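Local coordinates for DynF (Micromonospora chersina, PDB 6UBL), which is of unknown function but, as a palmitate-holding beta-barrel protein of dynemicin biosynthesis, probably binds an elongated hydrophobic molecule, at residues R11-E16 with Y82-E87; C108-Q113 with M133-I138; P126-C131 with I158-S163. All blocks are in the same frame, centred on the assembly; numbering follows the deposited sequence.

Contact 1. Residues R11-E16 with Y82-E87; sequences RPVQTE and YTNLIE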
loop_
_atom_site.group_PDB
_atom_site.type_symbol
_atom_site.label_atom_id
_atom_site.label_comp_id
_atom_site.label_asym_id
_atom_site.label_seq_id
_atom_site.Cartn_x
_atom_site.Cartn_y
_atom_site.Cartn_z
ATOM N N ARG A 11 -6.118 10.160 -6.377
ATOM C CA ARG A 11 -6.803 11.042 -7.312
ATOM C C ARG A 11 -6.055 12.361 -7.462
ATOM O O ARG A 11 -5.721 12.996 -6.454
ATOM C CB ARG A 11 -8.200 11.323 -6.794
ATOM C CG ARG A 11 -9.091 12.009 -7.773
ATOM C CD ARG A 11 -10.472 12.173 -7.189
ATOM N NE ARG A 11 -11.391 12.667 -8.191
ATOM C CZ ARG A 11 -12.576 13.205 -7.935
ATOM N NH1 ARG A 11 -12.992 13.337 -6.685
ATOM N NH2 ARG A 11 -13.343 13.622 -8.932
ATOM N N PRO A 12 -5.784 12.815 -8.687
ATOM C CA PRO A 12 -5.161 14.135 -8.845
ATOM C C PRO A 12 -6.069 15.270 -8.396
ATOM O O PRO A 12 -7.289 15.237 -8.579
ATOM C CB PRO A 12 -4.856 14.218 -10.347
ATOM C CG PRO A 12 -4.846 12.801 -10.823
ATOM C CD PRO A 12 -5.854 12.085 -9.969
ATOM N N VAL A 13 -5.446 16.283 -7.793
ATOM C CA VAL A 13 -6.116 17.491 -7.324
ATOM C C VAL A 13 -5.396 18.692 -7.923
ATOM O O VAL A 13 -4.164 18.753 -7.909
ATOM C CB VAL A 13 -6.097 17.569 -5.787
ATOM C CG1 VAL A 13 -6.632 18.904 -5.311
ATOM C CG2 VAL A 13 -6.898 16.414 -5.184
ATOM N N GLN A 14 -6.168 19.647 -8.430
ATOM C CA GLN A 14 -5.599 20.823 -9.072
ATOM C C GLN A 14 -4.986 21.758 -8.041
ATOM O O GLN A 14 -5.523 21.943 -6.944
ATOM C CB GLN A 14 -6.684 21.564 -9.842
ATOM C CG GLN A 14 -6.259 22.919 -10.373
ATOM C CD GLN A 14 -7.117 23.372 -11.543
ATOM O OE1 GLN A 14 -7.431 22.584 -12.436
ATOM N NE2 GLN A 14 -7.506 24.645 -11.540
ATOM N N THR A 15 -3.849 22.352 -8.403
ATOM C CA THR A 15 -3.222 23.380 -7.582
ATOM C C THR A 15 -3.331 24.758 -8.212
ATOM O O THR A 15 -3.245 25.758 -7.501
ATOM C CB THR A 15 -1.732 23.099 -7.343
ATOM O OG1 THR A 15 -1.023 23.124 -8.577
ATOM C CG2 THR A 15 -1.537 21.748 -6.666
ATOM N N GLU A 16 -3.446 24.839 -9.538
ATOM C CA GLU A 16 -3.538 26.139 -10.186
ATOM C C GLU A 16 -4.726 26.912 -9.638
ATOM O O GLU A 16 -5.834 26.379 -9.530
ATOM C CB GLU A 16 -3.701 25.958 -11.697
ATOM C CG GLU A 16 -2.399 25.739 -12.419
ATOM C CD GLU A 16 -1.532 26.980 -12.424
ATOM O OE1 GLU A 16 -2.068 28.092 -12.207
ATOM O OE2 GLU A 16 -0.310 26.847 -12.634
ATOM N N TYR A 82 -10.452 15.644 -1.183
ATOM C CA TYR A 82 -9.362 14.913 -1.812
ATOM C C TYR A 82 -8.091 15.739 -1.694
ATOM O O TYR A 82 -8.124 16.966 -1.783
ATOM C CB TYR A 82 -9.711 14.648 -3.274
ATOM C CG TYR A 82 -10.848 13.659 -3.350
ATOM C CD1 TYR A 82 -10.606 12.298 -3.341
ATOM C CD2 TYR A 82 -12.168 14.096 -3.344
ATOM C CE1 TYR A 82 -11.637 11.386 -3.367
ATOM C CE2 TYR A 82 -13.215 13.194 -3.367
ATOM C CZ TYR A 82 -12.935 11.837 -3.385
ATOM O OH TYR A 82 -13.967 10.923 -3.409
ATOM N N THR A 83 -6.973 15.070 -1.464
ATOM C CA THR A 83 -5.723 15.748 -1.159
ATOM C C THR A 83 -4.618 15.215 -2.057
ATOM O O THR A 83 -4.665 14.075 -2.512
ATOM C CB THR A 83 -5.322 15.518 0.305
ATOM O OG1 THR A 83 -5.142 14.116 0.525
ATOM C CG2 THR A 83 -6.388 16.042 1.261
ATOM N N ASN A 84 -3.632 16.063 -2.331
ATOM C CA ASN A 84 -2.365 15.613 -2.883
ATOM C C ASN A 84 -1.260 16.186 -2.002
ATOM O O ASN A 84 -1.302 17.363 -1.640
ATOM C CB ASN A 84 -2.071 16.123 -4.304
ATOM C CG ASN A 84 -2.922 15.492 -5.407
ATOM O OD1 ASN A 84 -2.857 15.947 -6.554
ATOM N ND2 ASN A 84 -3.690 14.450 -5.094
ATOM N N LEU A 85 -0.248 15.377 -1.707
ATOM C CA LEU A 85 0.962 15.848 -1.043
ATOM C C LEU A 85 1.898 16.317 -2.151
ATOM O O LEU A 85 2.369 15.510 -2.953
ATOM C CB LEU A 85 1.574 14.715 -0.225
ATOM C CG LEU A 85 2.902 14.947 0.474
ATOM C CD1 LEU A 85 2.821 16.140 1.402
ATOM C CD2 LEU A 85 3.308 13.689 1.240
ATOM N N ILE A 86 2.138 17.628 -2.224
ATOM C CA ILE A 86 2.845 18.204 -3.367
ATOM C C ILE A 86 4.297 18.578 -3.088
ATOM O O ILE A 86 5.066 18.778 -4.048
ATOM C CB ILE A 86 2.102 19.401 -3.996
ATOM C CG1 ILE A 86 2.041 20.597 -3.036
ATOM C CG2 ILE A 86 0.699 19.006 -4.425
ATOM C CD1 ILE A 86 1.411 21.847 -3.665
ATOM N N GLU A 87 4.694 18.676 -1.823
ATOM C CA GLU A 87 6.083 18.968 -1.506
ATOM C C GLU A 87 6.294 18.592 -0.048
ATOM O O GLU A 87 5.371 18.704 0.768
ATOM C CB GLU A 87 6.409 20.462 -1.690
ATOM C CG GLU A 87 7.905 20.754 -1.783
ATOM C CD GLU A 87 8.211 22.210 -2.075
ATOM O OE1 GLU A 87 7.283 23.040 -2.025
ATOM O OE2 GLU A 87 9.385 22.525 -2.387
#
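Asn-84 and Tyr-82 meet Arg-11 and Val-13 where the loop between strands 7-8 and 20-21 lies across strand 81-92 of the beta barrel. Tyr-82, Asn-84 and Ile-86 turn to the loop, whereas the side chain of Thr-83, on the other face of the strand, lies about 4 Å from the bound palmitic acid; the loop therefore covers the barrel wall from outside.

The polar part belongs to the Asn-84 amide, which meets the backbone on both sides of Pro-12, itself without an N-H. ND2 of Asn-84 donates to Arg-11 O over 2.8 Å, with that oxygen nearly in the amide plane. OD1 of Asn-84 accepts from Val-13 N at 2.9 Å, the donor standing 41° out of the carbonyl plane. A further bond, from ND2 to Thr-83 O on its own strand, fixes the amide's rotation, and asparagine suits the place because one short side chain supplies both donor and acceptor.

The aromatic part is a cation-pi contact. Arg-11, extended from CG to NE, runs above the Tyr-82 ring, with CD making a CH-pi contact 4.1 Å from the ring centroid. Its guanidinium stands edge-on to the ring face, the planes 88° apart. NH1 comes nearest, 3.3 Å from Tyr-82 CE2. As the cation-pi measure, Arg-11 CZ is 4.7 Å from the Tyr-82 centroid. Arg-11 NE donates to Asp-188 O of the second subunit, whose Pro-191 packs on Tyr-82, so the pair also belongs to the dimer interface.

Apolar contacts complete the seam. With CG2 anti to its carbonyl carbon, Val-13 sets that methyl 3.8 Å from Tyr-82 CB. Farther along, Thr-15 and Ile-86 meet tip to tip, CG2 to CG2, at 4.2 Å.

Contact 2. Residues C108-Q113 with M133-I138; sequences CLSAGQ and MAVGAI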
loop_
_atom_site.group_PDB
_atom_site.type_symbol
_atom_site.label_atom_id
_atom_site.label_comp_id
_atom_site.label_asym_id
_atom_site.label_seq_id
_atom_site.Cartn_x
_atom_site.Cartn_y
_atom_site.Cartn_z
ATOM N N CYS A 108 6.055 10.118 -8.817
ATOM C CA CYS A 108 4.870 9.567 -8.180
ATOM C C CYS A 108 3.933 10.684 -7.745
ATOM O O CYS A 108 4.383 11.719 -7.237
ATOM C CB CYS A 108 5.253 8.862 -6.872
ATOM S SG CYS A 108 6.386 7.508 -7.029
ATOM N N LEU A 109 2.634 10.482 -7.927
ATOM C CA LEU A 109 1.637 11.356 -7.315
ATOM C C LEU A 109 1.273 10.792 -5.939
ATOM O O LEU A 109 0.687 9.704 -5.840
ATOM C CB LEU A 109 0.380 11.483 -8.176
ATOM C CG LEU A 109 -0.686 12.333 -7.461
ATOM C CD1 LEU A 109 -0.239 13.798 -7.376
ATOM C CD2 LEU A 109 -2.053 12.232 -8.115
ATOM N N SER A 110 1.606 11.533 -4.882
ATOM C CA SER A 110 1.187 11.195 -3.524
ATOM C C SER A 110 -0.177 11.828 -3.272
ATOM O O SER A 110 -0.339 13.040 -3.438
ATOM C CB SER A 110 2.214 11.699 -2.510
ATOM O OG SER A 110 3.445 10.998 -2.636
ATOM N N ALA A 111 -1.163 11.004 -2.915
ATOM C CA ALA A 111 -2.556 11.429 -2.922
ATOM C C ALA A 111 -3.332 10.737 -1.811
ATOM O O ALA A 111 -3.008 9.620 -1.404
ATOM C CB ALA A 111 -3.197 11.163 -4.286
ATOM N N GLY A 112 -4.387 11.399 -1.354
ATOM C CA GLY A 112 -5.166 10.892 -0.253
ATOM C C GLY A 112 -6.548 11.499 -0.228
ATOM O O GLY A 112 -6.980 12.166 -1.172
ATOM N N GLN A 113 -7.251 11.238 0.868
ATOM C CA GLN A 113 -8.614 11.727 1.004
ATOM C C GLN A 113 -9.013 11.777 2.470
ATOM O O GLN A 113 -8.370 11.178 3.343
ATOM C CB GLN A 113 -9.598 10.892 0.195
ATOM C CG GLN A 113 -9.656 9.434 0.597
ATOM C CD GLN A 113 -10.426 8.619 -0.407
ATOM O OE1 GLN A 113 -9.859 7.785 -1.113
ATOM N NE2 GLN A 113 -11.724 8.870 -0.491
ATOM N N MET A 133 -3.273 9.085 3.252
ATOM C CA MET A 133 -2.396 9.609 2.212
ATOM C C MET A 133 -1.458 8.476 1.811
ATOM O O MET A 133 -0.897 7.795 2.677
ATOM C CB MET A 133 -1.597 10.805 2.755
ATOM C CG MET A 133 -0.688 11.490 1.744
ATOM S SD MET A 133 -1.585 12.456 0.503
ATOM C CE MET A 133 -1.941 13.959 1.437
ATOM N N ALA A 134 -1.290 8.285 0.506
ATOM C CA ALA A 134 -0.427 7.251 -0.057
ATOM C C ALA A 134 0.762 7.951 -0.702
ATOM O O ALA A 134 0.576 8.760 -1.613
ATOM C CB ALA A 134 -1.191 6.432 -1.105
ATOM N N VAL A 135 1.971 7.664 -0.215
ATOM C CA VAL A 135 3.132 8.507 -0.478
ATOM C C VAL A 135 4.243 7.743 -1.178
ATOM O O VAL A 135 4.632 6.653 -0.747
ATOM C CB VAL A 135 3.659 9.138 0.822
ATOM C CG1 VAL A 135 4.931 9.936 0.576
ATOM C CG2 VAL A 135 2.592 10.022 1.445
ATOM N N GLY A 136 4.791 8.360 -2.222
ATOM C CA GLY A 136 6.048 7.930 -2.831
ATOM C C GLY A 136 7.167 8.862 -2.410
ATOM O O GLY A 136 7.156 10.044 -2.760
ATOM N N ALA A 137 8.131 8.349 -1.651
ATOM C CA ALA A 137 9.155 9.175 -1.034
ATOM C C ALA A 137 10.551 8.835 -1.537
ATOM O O ALA A 137 10.787 7.786 -2.141
ATOM C CB ALA A 137 9.121 9.020 0.495
ATOM N N ILE A 138 11.481 9.752 -1.254
ATOM C CA ILE A 138 12.908 9.545 -1.455
ATOM C C ILE A 138 13.587 9.747 -0.110
ATOM O O ILE A 138 13.378 10.781 0.539
ATOM C CB ILE A 138 13.489 10.560 -2.455
ATOM C CG1 ILE A 138 12.743 10.489 -3.795
ATOM C CG2 ILE A 138 14.990 10.318 -2.640
ATOM C CD1 ILE A 138 12.989 9.214 -4.532
HETATM O O HOH W 1 5.292 11.527 -4.414
#
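Ser-110 and Met-133 carry this contact, each reaching over the backbone of the opposite strand. With OG anti to its carbonyl carbon (chi1 -67°), Ser-110 extends toward the 135-136 peptide, and Gly-136 N donates to OG over 3.0 Å. The hydroxyl thus takes a backbone N-H where the strands begin to part. A water 2.6 Å from Ser-110 OG also bonds to Cys-108 O and Gly-136 O, so it links the two segments where direct backbone pairing has stopped. Glycine suits position 136 because it has no CB to collide with Cys-108 SG.

Met-133 bends at both chi2 and chi3, folding its thioether back across the seam until SD rests 3.4 Å from Ala-111 C, against the peptide joining Ala-111 to Gly-112. Glycine fits here too: the two strands come so close that Gly-112 CA is only 3.9 Å from Met-133 CA. Between these two side chains, Ala-111 and Ala-134 form a hydrogen-bonded pair, Ala-134 N donating to Ala-111 O at 2.9 Å and Ala-111 N to Ala-134 O at 3.1 Å. Their small methyls share the other face of the sheet, where Ala-111 meets Asn-84 and Ala-134 packs on Glu-152 of the second subunit. Met-133 also touches palmitic acid, so this antiparallel pair forms part of the wall of a beta barrel that holds a lipid.

Contact 3. Residues P126-C131 with I158-S163; sequences PSAKAC and IDDVRS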
loop_
_atom_site.group_PDB
_atom_site.type_symbol
_atom_site.label_atom_id
_atom_site.label_comp_id
_atom_site.label_asym_id
_atom_site.label_seq_id
_atom_site.Cartn_x
_atom_site.Cartn_y
_atom_site.Cartn_z
ATOM N N PRO A 126 -18.002 11.884 17.675
ATOM C CA PRO A 126 -19.111 11.581 16.764
ATOM C C PRO A 126 -18.973 12.498 15.564
ATOM O O PRO A 126 -18.669 13.682 15.717
ATOM C CB PRO A 126 -20.358 11.920 17.590
ATOM C CG PRO A 126 -19.908 11.767 19.031
ATOM C CD PRO A 126 -18.468 12.217 19.037
ATOM N N SER A 127 -19.091 11.929 14.367
ATOM C CA SER A 127 -18.969 12.652 13.108
ATOM C C SER A 127 -17.529 12.770 12.628
ATOM O O SER A 127 -17.302 13.338 11.555
ATOM C CB SER A 127 -19.597 14.057 13.147
ATOM O OG SER A 127 -20.969 13.987 13.485
ATOM N N ALA A 128 -16.540 12.361 13.416
ATOM C CA ALA A 128 -15.157 12.545 12.996
ATOM C C ALA A 128 -14.888 11.765 11.712
ATOM O O ALA A 128 -15.516 10.747 11.421
ATOM C CB ALA A 128 -14.194 12.062 14.084
ATOM N N LYS A 129 -13.910 12.232 10.962
ATOM C CA LYS A 129 -13.578 11.626 9.687
ATOM C C LYS A 129 -12.250 10.891 9.763
ATOM O O LYS A 129 -11.556 10.891 10.790
ATOM C CB LYS A 129 -13.609 12.682 8.578
ATOM C CG LYS A 129 -15.022 13.224 8.403
ATOM C CD LYS A 129 -15.155 14.137 7.200
ATOM C CE LYS A 129 -16.533 14.801 7.133
ATOM N NZ LYS A 129 -17.657 13.859 6.845
ATOM N N ALA A 130 -11.942 10.196 8.670
ATOM C CA ALA A 130 -10.709 9.439 8.541
ATOM C C ALA A 130 -9.932 10.009 7.370
ATOM O O ALA A 130 -10.488 10.235 6.294
ATOM C CB ALA A 130 -11.016 7.968 8.296
ATOM N N CYS A 131 -8.646 10.218 7.585
ATOM C CA CYS A 131 -7.730 10.804 6.624
ATOM C C CYS A 131 -6.660 9.784 6.277
ATOM O O CYS A 131 -6.122 9.109 7.157
ATOM C CB CYS A 131 -7.095 12.050 7.251
ATOM S SG CYS A 131 -5.808 12.860 6.306
ATOM N N ILE A 158 -4.570 9.362 9.570
ATOM C CA ILE A 158 -4.960 10.134 10.737
ATOM C C ILE A 158 -6.426 9.816 10.997
ATOM O O ILE A 158 -7.279 10.058 10.132
ATOM C CB ILE A 158 -4.776 11.650 10.541
ATOM C CG1 ILE A 158 -3.335 11.993 10.187
ATOM C CG2 ILE A 158 -5.210 12.374 11.817
ATOM C CD1 ILE A 158 -3.154 13.446 9.776
ATOM N N ASP A 159 -6.719 9.320 12.193
ATOM C CA ASP A 159 -8.076 9.011 12.613
ATOM C C ASP A 159 -8.595 10.146 13.485
ATOM O O ASP A 159 -7.858 11.065 13.863
ATOM C CB ASP A 159 -8.096 7.673 13.352
ATOM C CG ASP A 159 -7.623 6.513 12.465
ATOM O OD1 ASP A 159 -8.057 6.434 11.304
ATOM O OD2 ASP A 159 -6.805 5.698 12.931
ATOM N N ASP A 160 -9.894 10.089 13.787
ATOM C CA ASP A 160 -10.540 11.085 14.654
ATOM C C ASP A 160 -10.305 12.502 14.129
ATOM O O ASP A 160 -9.934 13.414 14.877
ATOM C CB ASP A 160 -10.066 10.926 16.103
ATOM C CG ASP A 160 -11.000 11.556 17.107
ATOM O OD1 ASP A 160 -12.118 11.975 16.736
ATOM O OD2 ASP A 160 -10.644 11.589 18.314
ATOM N N VAL A 161 -10.570 12.693 12.836
ATOM C CA VAL A 161 -10.392 13.998 12.205
ATOM C C VAL A 161 -11.607 14.862 12.516
ATOM O O VAL A 161 -12.719 14.574 12.067
ATOM C CB VAL A 161 -10.178 13.868 10.695
ATOM C CG1 VAL A 161 -10.221 15.229 10.016
ATOM C CG2 VAL A 161 -8.859 13.168 10.402
ATOM N N ARG A 162 -11.390 15.935 13.277
ATOM C CA ARG A 162 -12.458 16.857 13.643
ATOM C C ARG A 162 -12.250 18.240 13.056
ATOM O O ARG A 162 -13.104 19.112 13.233
ATOM C CB ARG A 162 -12.537 16.962 15.170
ATOM C CG ARG A 162 -12.599 15.628 15.878
ATOM C CD ARG A 162 -12.706 15.806 17.378
ATOM N NE ARG A 162 -12.513 14.533 18.066
ATOM C CZ ARG A 162 -12.693 14.348 19.371
ATOM N NH1 ARG A 162 -13.086 15.357 20.141
ATOM N NH2 ARG A 162 -12.480 13.156 19.907
ATOM N N SER A 163 -11.145 18.459 12.350
ATOM C CA SER A 163 -10.943 19.693 11.608
ATOM C C SER A 163 -10.152 19.362 10.353
ATOM O O SER A 163 -9.417 18.372 10.311
ATOM C CB SER A 163 -10.181 20.755 12.414
ATOM O OG SER A 163 -8.847 20.367 12.671
HETATM O O HOH W 2 -7.592 6.878 8.477
#
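Lys-129 and Val-161 form one antiparallel hydrogen-bonded pair, Cys-131 and Ile-158 the next, and the extra residue between them on strand 154-161 makes a beta bulge. Lys-129 N donates to Val-161 O at 2.9 Å in the carbonyl plane, on a lone pair, and Val-161 N returns a bond to Lys-129 O. Cys-131 N meets Ile-158 O nearly along the C=O axis, and Ile-158 N donates to Cys-131 O. On the face these four residues share, Val-161 CG2 lies 3.8 Å from Cys-131 CB, which is 4.0 Å from Ile-158 CB. Cys-131, Val-161 and Ile-158 suit it as compact apolar groups; the Lys-129 chain leads off to Thr-116 and Trp-76.

Asp-160 turns the corner with positive phi (55°), a conformation aspartate tolerates. Its CG, anti to the backbone N, carries OD1 to 3.4 Å from Ala-128 CB. Arg-162 grips the carboxylate side-on in a salt bridge, NE to OD1 at 2.9 Å and NH2 to OD2. Gly-125 N also donates to OD1. Within the bulge, Asp-159 is tied back through a water that donates to Cys-131 O and to Asp-159 OD1. That OD1 makes a salt bridge to Arg-177 and OD2 a hydrogen bond to Tyr-176, both of the second subunit.

Two aspartates, each facing an arginine, are thus probably held ionised, while on the other side Cys-131 meets palmitic acid and Ile-158 packs on Phe-200 and Met-202.

How the contacts relate
From the N terminus, segment 11-16 is met 65 residues later by strand 81-92, closing contact 1. Contact 2 opens afterwards at 108-113, in series with the first; contact 3 opens at 126-131 before contact 2 closes at 133-138, and itself closes at 158-163, so these two cross and share strand 129-141. The strands run side by side in the barrel wall, 81-92, 108-115, 129-141 and 154-161. Contact 1 touches contact 2 through the bonds of Thr-83 and Leu-85 to Gly-112 and Ser-110, while the carbonyl oxygen of Gln-113 packs on Cys-131 CB between contacts 2 and 3. All three reach the second subunit.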